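Long-range contact in putative exotoxin (superantigen) (Streptococcus pyogenes, PDB 1TY0), which probably acts as a secreted superantigen toxin that engages T-cell receptors and can use the same surface to dimerise: residues A[8-20]-A[139-153]. Residues are numbered along the deposited sequence; the frame is centred on the assembly and turned at random.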
loop_
_atom_site.group_PDB
_atom_site.type_symbol
_atom_site.label_atom_id
_atom_site.label_comp_id
_atom_site.label_asym_id
_atom_site.label_seq_id
_atom_site.Cartn_x
_atom_site.Cartn_y
_atom_site.Cartn_z
ATOM N N LYS A 8 -10.852 -3.490 20.876
ATOM C CA LYS A 8 -10.818 -2.277 20.066
ATOM C C LYS A 8 -9.403 -2.037 19.537
ATOM O O LYS A 8 -9.220 -1.703 18.364
ATOM C CB LYS A 8 -11.279 -1.067 20.882
ATOM C CG LYS A 8 -12.761 -1.081 21.220
ATOM C CD LYS A 8 -13.173 0.196 21.939
ATOM C CE LYS A 8 -14.677 0.242 22.172
ATOM N NZ LYS A 8 -15.141 -0.912 22.986
ATOM N N ASP A 9 -8.410 -2.204 20.405
ATOM C CA ASP A 9 -7.017 -2.012 20.016
ATOM C C ASP A 9 -6.597 -3.066 18.996
ATOM O O ASP A 9 -5.811 -2.788 18.095
ATOM C CB ASP A 9 -6.100 -2.085 21.241
ATOM C CG ASP A 9 -6.416 -1.019 22.267
ATOM O OD1 ASP A 9 -6.628 0.145 21.866
ATOM O OD2 ASP A 9 -6.443 -1.340 23.473
ATOM N N VAL A 10 -7.124 -4.277 19.152
ATOM C CA VAL A 10 -6.824 -5.370 18.235
ATOM C C VAL A 10 -7.373 -5.008 16.856
ATOM O O VAL A 10 -6.700 -5.178 15.837
ATOM C CB VAL A 10 -7.476 -6.689 18.720
ATOM C CG1 VAL A 10 -7.388 -7.757 17.639
ATOM C CG2 VAL A 10 -6.783 -7.165 19.996
ATOM N N LYS A 11 -8.595 -4.492 16.834
ATOM C CA LYS A 11 -9.223 -4.106 15.579
ATOM C C LYS A 11 -8.443 -2.966 14.931
ATOM O O LYS A 11 -8.294 -2.919 13.712
ATOM C CB LYS A 11 -10.684 -3.710 15.829
ATOM C CG LYS A 11 -11.522 -4.884 16.325
ATOM C CD LYS A 11 -12.873 -4.462 16.890
ATOM C CE LYS A 11 -13.899 -4.229 15.800
ATOM N NZ LYS A 11 -15.259 -4.060 16.392
ATOM N N LEU A 12 -7.923 -2.058 15.748
ATOM C CA LEU A 12 -7.150 -0.943 15.216
ATOM C C LEU A 12 -5.890 -1.432 14.507
ATOM O O LEU A 12 -5.550 -0.933 13.438
ATOM C CB LEU A 12 -6.788 0.030 16.338
ATOM C CG LEU A 12 -7.984 0.826 16.867
ATOM C CD1 LEU A 12 -7.547 1.745 18.000
ATOM C CD2 LEU A 12 -8.584 1.641 15.728
ATOM N N GLN A 13 -5.200 -2.406 15.096
ATOM C CA GLN A 13 -3.991 -2.946 14.477
ATOM C C GLN A 13 -4.318 -3.640 13.152
ATOM O O GLN A 13 -3.550 -3.565 12.197
ATOM C CB GLN A 13 -3.300 -3.950 15.408
ATOM C CG GLN A 13 -2.640 -3.325 16.625
ATOM C CD GLN A 13 -1.613 -2.274 16.252
ATOM O OE1 GLN A 13 -0.556 -2.584 15.705
ATOM N NE2 GLN A 13 -1.926 -1.021 16.543
ATOM N N LEU A 14 -5.460 -4.318 13.103
ATOM C CA LEU A 14 -5.868 -5.021 11.896
ATOM C C LEU A 14 -6.302 -4.062 10.800
ATOM O O LEU A 14 -5.984 -4.265 9.624
ATOM C CB LEU A 14 -6.999 -5.997 12.216
ATOM C CG LEU A 14 -6.533 -7.226 12.996
ATOM C CD1 LEU A 14 -7.715 -7.961 13.613
ATOM C CD2 LEU A 14 -5.755 -8.128 12.051
ATOM N N ASN A 15 -7.020 -3.011 11.185
ATOM C CA ASN A 15 -7.489 -2.040 10.212
ATOM C C ASN A 15 -6.287 -1.396 9.537
ATOM O O ASN A 15 -6.260 -1.237 8.317
ATOM C CB ASN A 15 -8.361 -0.981 10.888
ATOM C CG ASN A 15 -9.175 -0.189 9.890
ATOM O OD1 ASN A 15 -8.736 0.850 9.399
ATOM N ND2 ASN A 15 -10.357 -0.694 9.561
ATOM N N TYR A 16 -5.282 -1.048 10.331
ATOM C CA TYR A 16 -4.080 -0.448 9.774
ATOM C C TYR A 16 -3.309 -1.425 8.891
ATOM O O TYR A 16 -2.890 -1.077 7.789
ATOM C CB TYR A 16 -3.141 0.034 10.878
ATOM C CG TYR A 16 -1.716 0.164 10.388
ATOM C CD1 TYR A 16 -1.386 1.070 9.379
ATOM C CD2 TYR A 16 -0.708 -0.656 10.892
ATOM C CE1 TYR A 16 -0.086 1.153 8.884
ATOM C CE2 TYR A 16 0.594 -0.581 10.403
ATOM C CZ TYR A 16 0.897 0.325 9.401
ATOM O OH TYR A 16 2.181 0.400 8.912
ATOM N N ALA A 17 -3.108 -2.640 9.389
ATOM C CA ALA A 17 -2.357 -3.649 8.650
ATOM C C ALA A 17 -2.920 -3.935 7.264
ATOM O O ALA A 17 -2.171 -4.000 6.290
ATOM C CB ALA A 17 -2.287 -4.947 9.460
ATOM N N TYR A 18 -4.238 -4.089 7.170
ATOM C CA TYR A 18 -4.864 -4.403 5.892
ATOM C C TYR A 18 -5.262 -3.229 4.988
ATOM O O TYR A 18 -5.742 -3.441 3.880
ATOM C CB TYR A 18 -6.052 -5.344 6.137
ATOM C CG TYR A 18 -5.611 -6.770 6.426
ATOM C CD1 TYR A 18 -5.290 -7.641 5.387
ATOM C CD2 TYR A 18 -5.479 -7.234 7.737
ATOM C CE1 TYR A 18 -4.847 -8.945 5.640
ATOM C CE2 TYR A 18 -5.033 -8.539 8.003
ATOM C CZ TYR A 18 -4.720 -9.386 6.947
ATOM O OH TYR A 18 -4.287 -10.672 7.195
ATOM N N GLU A 19 -5.080 -1.998 5.460
ATOM C CA GLU A 19 -5.370 -0.819 4.632
ATOM C C GLU A 19 -4.057 -0.606 3.892
ATOM O O GLU A 19 -3.272 0.272 4.233
ATOM C CB GLU A 19 -5.686 0.396 5.508
ATOM C CG GLU A 19 -7.140 0.479 5.949
ATOM C CD GLU A 19 -8.059 0.906 4.822
ATOM O OE1 GLU A 19 -7.906 2.047 4.329
ATOM O OE2 GLU A 19 -8.931 0.106 4.425
ATOM N N ILE A 20 -3.832 -1.425 2.873
ATOM C CA ILE A 20 -2.583 -1.394 2.134
ATOM C C ILE A 20 -2.755 -1.784 0.667
ATOM O O ILE A 20 -3.756 -2.387 0.285
ATOM C CB ILE A 20 -1.597 -2.373 2.807
ATOM C CG1 ILE A 20 -0.250 -2.390 2.088
ATOM C CG2 ILE A 20 -2.203 -3.764 2.820
ATOM C CD1 ILE A 20 0.762 -3.279 2.779
ATOM N N ARG A 139 -11.222 -9.368 3.347
ATOM C CA ARG A 139 -11.142 -8.485 4.512
ATOM C C ARG A 139 -11.400 -7.047 4.085
ATOM O O ARG A 139 -12.116 -6.306 4.763
ATOM C CB ARG A 139 -9.777 -8.586 5.200
ATOM C CG ARG A 139 -9.574 -9.906 5.915
ATOM C CD ARG A 139 -8.363 -9.883 6.829
ATOM N NE ARG A 139 -7.941 -11.242 7.145
ATOM C CZ ARG A 139 -7.456 -11.633 8.318
ATOM N NH1 ARG A 139 -7.332 -10.771 9.321
ATOM N NH2 ARG A 139 -7.078 -12.892 8.478
ATOM N N GLN A 140 -10.825 -6.644 2.957
ATOM C CA GLN A 140 -11.046 -5.291 2.469
ATOM C C GLN A 140 -12.535 -5.067 2.197
ATOM O O GLN A 140 -13.081 -4.012 2.524
ATOM C CB GLN A 140 -10.234 -5.037 1.202
ATOM C CG GLN A 140 -8.894 -4.356 1.459
ATOM C CD GLN A 140 -9.053 -2.965 2.051
ATOM O OE1 GLN A 140 -9.962 -2.224 1.683
ATOM N NE2 GLN A 140 -8.156 -2.598 2.963
ATOM N N TYR A 141 -13.191 -6.057 1.600
ATOM C CA TYR A 141 -14.616 -5.941 1.314
ATOM C C TYR A 141 -15.372 -5.766 2.626
ATOM O O TYR A 141 -16.233 -4.892 2.752
ATOM C CB TYR A 141 -15.130 -7.189 0.596
ATOM C CG TYR A 141 -16.633 -7.193 0.409
ATOM C CD1 TYR A 141 -17.242 -6.355 -0.527
ATOM C CD2 TYR A 141 -17.447 -8.002 1.196
ATOM C CE1 TYR A 141 -18.628 -6.322 -0.672
ATOM C CE2 TYR A 141 -18.837 -7.977 1.061
ATOM C CZ TYR A 141 -19.418 -7.134 0.126
ATOM O OH TYR A 141 -20.791 -7.095 -0.005
ATOM N N LEU A 142 -15.043 -6.606 3.601
ATOM C CA LEU A 142 -15.682 -6.546 4.912
ATOM C C LEU A 142 -15.371 -5.239 5.635
ATOM O O LEU A 142 -16.223 -4.693 6.339
ATOM C CB LEU A 142 -15.241 -7.741 5.762
ATOM C CG LEU A 142 -15.739 -9.104 5.265
ATOM C CD1 LEU A 142 -15.107 -10.216 6.069
ATOM C CD2 LEU A 142 -17.259 -9.161 5.370
ATOM N N MET A 143 -14.159 -4.729 5.464
ATOM C CA MET A 143 -13.774 -3.479 6.110
ATOM C C MET A 143 -14.580 -2.320 5.547
ATOM O O MET A 143 -15.128 -1.504 6.288
ATOM C CB MET A 143 -12.279 -3.220 5.906
ATOM C CG MET A 143 -11.391 -4.121 6.736
ATOM S SD MET A 143 -9.689 -4.182 6.159
ATOM C CE MET A 143 -9.116 -2.567 6.577
ATOM N N GLN A 144 -14.647 -2.267 4.223
ATOM C CA GLN A 144 -15.367 -1.221 3.509
ATOM C C GLN A 144 -16.880 -1.289 3.680
ATOM O O GLN A 144 -17.549 -0.261 3.796
ATOM C CB GLN A 144 -15.062 -1.327 2.014
ATOM C CG GLN A 144 -13.621 -1.053 1.628
ATOM C CD GLN A 144 -13.268 -1.649 0.277
ATOM O OE1 GLN A 144 -14.147 -1.944 -0.537
ATOM N NE2 GLN A 144 -11.976 -1.824 0.028
ATOM N N THR A 145 -17.409 -2.505 3.696
ATOM C CA THR A 145 -18.847 -2.724 3.767
ATOM C C THR A 145 -19.471 -2.917 5.143
ATOM O O THR A 145 -20.533 -2.365 5.432
ATOM C CB THR A 145 -19.227 -3.931 2.887
ATOM O OG1 THR A 145 -18.622 -3.781 1.598
ATOM C CG2 THR A 145 -20.740 -4.017 2.713
ATOM N N TYR A 146 -18.821 -3.701 5.992
ATOM C CA TYR A 146 -19.365 -3.962 7.313
ATOM C C TYR A 146 -18.553 -3.374 8.459
ATOM O O TYR A 146 -18.873 -3.603 9.623
ATOM C CB TYR A 146 -19.548 -5.471 7.483
ATOM C CG TYR A 146 -20.586 -6.018 6.530
ATOM C CD1 TYR A 146 -21.945 -5.788 6.747
ATOM C CD2 TYR A 146 -20.211 -6.703 5.375
ATOM C CE1 TYR A 146 -22.907 -6.222 5.833
ATOM C CE2 TYR A 146 -21.168 -7.141 4.453
ATOM C CZ TYR A 146 -22.512 -6.895 4.690
ATOM O OH TYR A 146 -23.462 -7.326 3.789
ATOM N N LYS A 147 -17.514 -2.612 8.124
ATOM C CA LYS A 147 -16.671 -1.956 9.123
ATOM C C LYS A 147 -16.243 -2.919 10.229
ATOM O O LYS A 147 -16.245 -2.564 11.411
ATOM C CB LYS A 147 -17.436 -0.783 9.749
ATOM C CG LYS A 147 -18.278 0.021 8.763
ATOM C CD LYS A 147 -17.437 0.694 7.695
ATOM C CE LYS A 147 -18.326 1.427 6.691
ATOM N NZ LYS A 147 -17.533 2.121 5.636
ATOM N N ILE A 148 -15.849 -4.129 9.848
ATOM C CA ILE A 148 -15.472 -5.127 10.834
ATOM C C ILE A 148 -14.286 -4.778 11.728
ATOM O O ILE A 148 -14.132 -5.376 12.792
ATOM C CB ILE A 148 -15.235 -6.512 10.172
ATOM C CG1 ILE A 148 -13.904 -6.536 9.414
ATOM C CG2 ILE A 148 -16.410 -6.849 9.260
ATOM C CD1 ILE A 148 -13.701 -5.410 8.481
ATOM N N TYR A 149 -13.456 -3.820 11.324
ATOM C CA TYR A 149 -12.321 -3.440 12.161
ATOM C C TYR A 149 -12.488 -2.044 12.753
ATOM O O TYR A 149 -11.528 -1.445 13.241
ATOM C CB TYR A 149 -10.999 -3.526 11.381
ATOM C CG TYR A 149 -10.621 -4.930 10.945
ATOM C CD1 TYR A 149 -10.882 -6.037 11.759
ATOM C CD2 TYR A 149 -9.990 -5.152 9.720
ATOM C CE1 TYR A 149 -10.526 -7.326 11.357
ATOM C CE2 TYR A 149 -9.631 -6.433 9.314
ATOM C CZ TYR A 149 -9.901 -7.515 10.130
ATOM O OH TYR A 149 -9.567 -8.784 9.713
ATOM N N ASP A 150 -13.713 -1.524 12.704
ATOM C CA ASP A 150 -13.995 -0.207 13.273
ATOM C C ASP A 150 -14.342 -0.445 14.737
ATOM O O ASP A 150 -15.121 -1.335 15.056
ATOM C CB ASP A 150 -15.181 0.456 12.567
ATOM C CG ASP A 150 -15.405 1.887 13.023
ATOM O OD1 ASP A 150 -14.811 2.812 12.427
ATOM O OD2 ASP A 150 -16.167 2.091 13.988
ATOM N N PRO A 151 -13.770 0.354 15.648
ATOM C CA PRO A 151 -14.058 0.179 17.076
ATOM C C PRO A 151 -15.537 0.277 17.431
ATOM O O PRO A 151 -15.969 -0.243 18.462
ATOM C CB PRO A 151 -13.235 1.289 17.728
ATOM C CG PRO A 151 -13.253 2.366 16.683
ATOM C CD PRO A 151 -12.970 1.569 15.423
ATOM N N ASN A 152 -16.318 0.932 16.578
ATOM C CA ASN A 152 -17.737 1.093 16.860
ATOM C C ASN A 152 -18.659 0.043 16.238
ATOM O O ASN A 152 -19.884 0.138 16.354
ATOM C CB ASN A 152 -18.177 2.507 16.476
ATOM C CG ASN A 152 -17.479 3.574 17.307
ATOM O OD1 ASN A 152 -17.561 3.572 18.537
ATOM N ND2 ASN A 152 -16.784 4.486 16.639
ATOM N N SER A 153 -18.079 -0.954 15.574
ATOM C CA SER A 153 -18.883 -2.030 15.000
ATOM C C SER A 153 -18.994 -3.067 16.119
ATOM O O SER A 153 -18.084 -3.202 16.933
ATOM C CB SER A 153 -18.192 -2.645 13.777
ATOM O OG SER A 153 -16.977 -3.271 14.139
HETATM O O HOH W 1 -15.105 -2.825 18.968
#
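Arg-139 and Tyr-18 each place CG anti to the carbonyl carbon (chi1 -71° for Arg-139), and the arginine then runs extended to NE across the tyrosine. Its CD sits over the centre of the Tyr-18 ring, 3.7 Å from the centroid, a CH-pi contact. The guanidinium continues over Tyr-18 OH, its plane tilted 20° from the ring. Salt bridges to Asp-135 and Asp-176 hold the guanidinium, and Tyr-18 OH bonds to Tyr-190.

The Tyr-149 ring is clamped between Leu-14 CB on one face and Ile-148 CG1 on the other. The ring's OH bonds to Leu-174 O and takes a weak bond from Arg-139 NH1.

Lys-11 bends at chi3 (81°), which carries NZ into the turns after helix 131-146. There NZ donates to Asp-150 O at 3.0 Å and to Tyr-155 O. Ser-153 N meets the same Asp-150 oxygen from the opposite face of its carbonyl plane.

Gln-140 NE2 donates to Tyr-18 O at 2.7 Å and to Glu-19 OE2 at 3.2 Å. Both acceptors lie close to its amide plane, but NE2 meets each from above its own carbonyl or carboxylate plane. Met-143 lays SD against Tyr-18 CB (3.8 Å), and its bent end brings CE to Asn-15 O and Glu-19 OE2.

As in other two-domain superantigens of this family, the N-terminal helix 5-18 packs on the central helix 131-146 of the beta-grasp domain. Glu-19 O and Thr-145 OG1 bond to Arg-183 and Arg-81 of the second subunit. Helix 183-187 packs against Leu-14 and Tyr-18, while strand 201-209 touches Leu-142 and Ile-148.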